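Local coordinates for hypothetical protein PA3499 (Pseudomonas aeruginosa, PDB 2IG8), which is of unknown function but belongs to the YjgF-like superfamily of small alpha/beta proteins and assembles as a trimer, at residues A50-A53 / H54-A57; V85-I88 / A89-D92. All blocks are in the same frame, centred on the assembly; numbering follows the deposited sequence.

Interaction 1: residues A50-A53 / H54-A57; sequences ALDA and HAQA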
loop_
_atom_site.group_PDB
_atom_site.type_symbol
_atom_site.label_atom_id
_atom_site.label_comp_id
_atom_site.label_asym_id
_atom_site.label_seq_id
_atom_site.Cartn_x
_atom_site.Cartn_y
_atom_site.Cartn_z
ATOM N N ALA B 50 -23.496 17.518 -4.223
ATOM C CA ALA B 50 -22.265 16.813 -3.810
ATOM C C ALA B 50 -22.431 15.313 -4.019
ATOM O O ALA B 50 -23.508 14.774 -3.789
ATOM C CB ALA B 50 -21.930 17.100 -2.348
ATOM N N LEU B 51 -21.383 14.676 -4.527
ATOM C CA LEU B 51 -21.396 13.229 -4.772
ATOM C C LEU B 51 -21.150 12.486 -3.487
ATOM O O LEU B 51 -20.153 12.737 -2.776
ATOM C CB LEU B 51 -20.315 12.837 -5.761
ATOM C CG LEU B 51 -20.401 13.486 -7.148
ATOM C CD1 LEU B 51 -19.233 12.981 -8.020
ATOM C CD2 LEU B 51 -21.754 13.192 -7.828
ATOM N N ASP B 52 -22.032 11.520 -3.227
ATOM C CA ASP B 52 -21.859 10.637 -2.074
ATOM C C ASP B 52 -20.778 9.590 -2.325
ATOM O O ASP B 52 -20.179 9.542 -3.418
ATOM C CB ASP B 52 -23.208 10.011 -1.642
ATOM C CG ASP B 52 -23.835 9.042 -2.681
ATOM O OD1 ASP B 52 -23.150 8.566 -3.629
ATOM O OD2 ASP B 52 -25.087 8.807 -2.550
ATOM N N ALA B 53 -20.535 8.734 -1.332
ATOM C CA ALA B 53 -19.387 7.814 -1.393
ATOM C C ALA B 53 -19.511 6.798 -2.526
ATOM O O ALA B 53 -18.529 6.490 -3.192
ATOM C CB ALA B 53 -19.208 7.082 -0.056
ATOM N N HIS B 54 -20.726 6.274 -2.727
ATOM C CA HIS B 54 -21.004 5.342 -3.793
ATOM C C HIS B 54 -20.733 5.998 -5.161
ATOM O O HIS B 54 -20.045 5.417 -5.987
ATOM C CB HIS B 54 -22.449 4.904 -3.683
ATOM C CG HIS B 54 -22.898 3.930 -4.721
ATOM N ND1 HIS B 54 -24.171 3.416 -4.725
ATOM C CD2 HIS B 54 -22.246 3.298 -5.724
ATOM C CE1 HIS B 54 -24.299 2.564 -5.732
ATOM N NE2 HIS B 54 -23.155 2.506 -6.373
ATOM N N ALA B 55 -21.284 7.193 -5.380
ATOM C CA ALA B 55 -21.056 7.912 -6.631
ATOM C C ALA B 55 -19.550 8.227 -6.847
ATOM O O ALA B 55 -19.010 8.031 -7.970
ATOM C CB ALA B 55 -21.942 9.190 -6.732
ATOM N N GLN B 56 -18.875 8.684 -5.794
ATOM C CA GLN B 56 -17.462 8.972 -5.886
ATOM C C GLN B 56 -16.671 7.700 -6.223
ATOM O O GLN B 56 -15.772 7.741 -7.060
ATOM C CB GLN B 56 -16.917 9.624 -4.622
ATOM C CG GLN B 56 -17.406 11.077 -4.377
ATOM C CD GLN B 56 -16.602 11.843 -3.363
ATOM O OE1 GLN B 56 -15.406 11.606 -3.192
ATOM N NE2 GLN B 56 -17.256 12.835 -2.701
ATOM N N ALA B 57 -16.986 6.594 -5.561
ATOM C CA ALA B 57 -16.220 5.359 -5.794
ATOM C C ALA B 57 -16.375 4.909 -7.251
ATOM O O ALA B 57 -15.417 4.492 -7.876
ATOM C CB ALA B 57 -16.628 4.264 -4.824
#
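The Gln56 amide holds the carbonyl oxygen Leu51 O close to its own plane: NE2 donates to Leu51 O over 2.9 Å, with the acceptor only 15° out of the amide plane. The same nitrogen also donates to the backbone oxygen of Glu123, and OE1 accepts from the backbone N of Leu125, so both polar ends of this buried group are engaged. The second flat group, the Asp52 carboxylate, is touched through one oxygen. Asp52 OD1 receives the N-H of Ala55 nearly end-on along its C-O bond, 2.9 Å from Ala55 N and almost straight at 168°. Its first torsion (chi1 66°) points the carboxylate forward along the chain to the first turn, where Asp52 is the N-cap of helix 53-70. OD1 also lies 3.4 Å from Ala55 CB. The His54 imidazole turns out of this contact, and its NE2 hydrogen-bonds Glu100 on helix 91-101. The i to i+4 hydrogen bonds of the helix begin here, Gln56 N to Asp52 O and Ala57 N to Ala53 O, both 2.8 Å. Leu51 adds an apolar flank: its CB sits 3.7 Å from Gln56 CG and 4.1 Å from Ala55 CB, while its side chain also packs on Thr41 and Ala44 of helix 40-46. The helix start is thus bound to the preceding loop by two side chains working in opposite directions, Asp52 reaching forward to a backbone N-H and Gln56 reaching back to a backbone C=O. Three bonds fix the rotation of the Gln56 amide and which end is nitrogen, and the Asp52 carboxylate, if charged, would probably be stabilised by the positive end of the helix dipole.

Interaction 2: residues V85-I88 / A89-D92; sequences VTRI and ADKD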
loop_
_atom_site.group_PDB
_atom_site.type_symbol
_atom_site.label_atom_id
_atom_site.label_comp_id
_atom_site.label_asym_id
_atom_site.label_seq_id
_atom_site.Cartn_x
_atom_site.Cartn_y
_atom_site.Cartn_z
ATOM N N VAL B 85 -10.917 5.859 2.785
ATOM C CA VAL B 85 -12.151 6.609 2.960
ATOM C C VAL B 85 -11.997 7.615 4.086
ATOM O O VAL B 85 -11.226 7.416 5.030
ATOM C CB VAL B 85 -13.380 5.667 3.241
ATOM C CG1 VAL B 85 -13.610 4.713 2.082
ATOM C CG2 VAL B 85 -13.233 4.910 4.617
ATOM N N THR B 86 -12.720 8.728 4.002
ATOM C CA THR B 86 -12.715 9.676 5.096
ATOM C C THR B 86 -13.697 9.315 6.207
ATOM O O THR B 86 -13.574 9.822 7.314
ATOM C CB THR B 86 -13.013 11.111 4.606
ATOM O OG1 THR B 86 -14.261 11.111 3.913
ATOM C CG2 THR B 86 -11.883 11.603 3.695
ATOM N N ARG B 87 -14.666 8.453 5.895
ATOM C CA ARG B 87 -15.694 8.016 6.831
ATOM C C ARG B 87 -15.836 6.507 6.720
ATOM O O ARG B 87 -16.332 5.981 5.701
ATOM C CB ARG B 87 -17.055 8.690 6.538
ATOM C CG ARG B 87 -16.969 10.197 6.435
ATOM C CD ARG B 87 -18.341 10.850 6.216
ATOM N NE ARG B 87 -18.958 10.364 4.998
ATOM C CZ ARG B 87 -20.037 10.893 4.424
ATOM N NH1 ARG B 87 -20.641 11.950 4.928
ATOM N NH2 ARG B 87 -20.513 10.334 3.336
ATOM N N ILE B 88 -15.460 5.789 7.774
ATOM C CA ILE B 88 -15.529 4.337 7.746
ATOM C C ILE B 88 -16.952 3.814 7.521
ATOM O O ILE B 88 -17.117 2.741 6.944
ATOM C CB ILE B 88 -14.925 3.672 9.004
ATOM C CG1 ILE B 88 -14.554 2.206 8.734
ATOM C CG2 ILE B 88 -15.820 3.856 10.247
ATOM C CD1 ILE B 88 -13.359 2.021 7.821
ATOM N N ALA B 89 -17.951 4.598 7.923
ATOM C CA ALA B 89 -19.357 4.273 7.676
ATOM C C ALA B 89 -19.645 4.094 6.198
ATOM O O ALA B 89 -20.609 3.452 5.868
ATOM C CB ALA B 89 -20.274 5.360 8.231
ATOM N N ASP B 90 -18.812 4.648 5.328
ATOM C CA ASP B 90 -19.027 4.570 3.873
ATOM C C ASP B 90 -18.536 3.256 3.253
ATOM O O ASP B 90 -18.615 3.068 2.038
ATOM C CB ASP B 90 -18.334 5.764 3.172
ATOM C CG ASP B 90 -19.032 7.100 3.446
ATOM O OD1 ASP B 90 -20.215 7.089 3.828
ATOM O OD2 ASP B 90 -18.400 8.173 3.303
ATOM N N LYS B 91 -18.005 2.347 4.071
ATOM C CA LYS B 91 -17.443 1.093 3.545
ATOM C C LYS B 91 -18.446 0.326 2.707
ATOM O O LYS B 91 -18.082 -0.229 1.678
ATOM C CB LYS B 91 -16.890 0.203 4.675
ATOM C CG LYS B 91 -17.922 -0.301 5.658
ATOM C CD LYS B 91 -17.311 -1.208 6.744
ATOM C CE LYS B 91 -18.410 -1.911 7.531
ATOM N NZ LYS B 91 -19.095 -2.932 6.697
ATOM N N ASP B 92 -19.711 0.315 3.118
ATOM C CA ASP B 92 -20.693 -0.457 2.364
ATOM C C ASP B 92 -21.067 0.206 1.027
ATOM O O ASP B 92 -21.560 -0.462 0.129
ATOM C CB ASP B 92 -21.935 -0.701 3.177
ATOM C CG ASP B 92 -21.707 -1.697 4.310
ATOM O OD1 ASP B 92 -20.652 -2.415 4.269
ATOM O OD2 ASP B 92 -22.591 -1.771 5.197
HETATM O O HOH W 1 -15.837 8.154 3.172
#
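Arg87 wraps its side chain around one oxygen of Asp90, three residues on. Its CB already lies 3.5 Å from Asp90 OD2, and Arg87 CG and CD run past Asp90 OD2 at 4.0 Å each. A bend at chi3 (-60°) then brings the guanidinium round, so that NE donates to OD2 over 2.8 Å. At the tip, NH2 donates to that oxygen as well, 3.0 Å from Asp90 OD2 and on its syn lone pair, while its link to Asp90 OD1 at 3.3 Å is weak. OD2 therefore sits at the guanidinium edge, in its plane, although the planes of the two groups are turned 68° apart. A water that accepts from Arg87 N lies 2.6 Å from Asp90 OD2 and probably bridges the two. Backbone hydrogen bonds close the same turn, Asp90 N to Arg87 O (2.8 Å) and Lys91 N to Ile88 O (3.0 Å). Next to it, Ile88 packs on Leu119 and Lys91 on Val120 of the second subunit, which places this turn beside a trimer interface. With NE and NH2 both directed at OD2, the salt bridge staples the short 3-10 turn that connects strand 78-85 to helix 91-101, and the guanidinium probably favours the charged form of Asp90.

Overall arrangement
Interactions 1 and 2 lie at the starts of two helices, 53-70 and 91-101, and their centres are about 11 Å apart on the same side of the chain's centre. They touch directly where Ala53 CB packs 3.5 Å from Asp90 CG, the methyl of the first helical turn resting against the carboxylate held by Arg87. Ala53 also touches Ala93, and His54 and Ala57 touch Ala97, so helix 53-70 packs on helix 91-101 beyond this point. Leu125 is shared: its backbone N bonds to Gln56, and the side chains of Ala53, Arg87 and Asp90 all touch it. Interaction 2 alone borders a second subunit, whereas no other chain of the trimer touches residues 50-57.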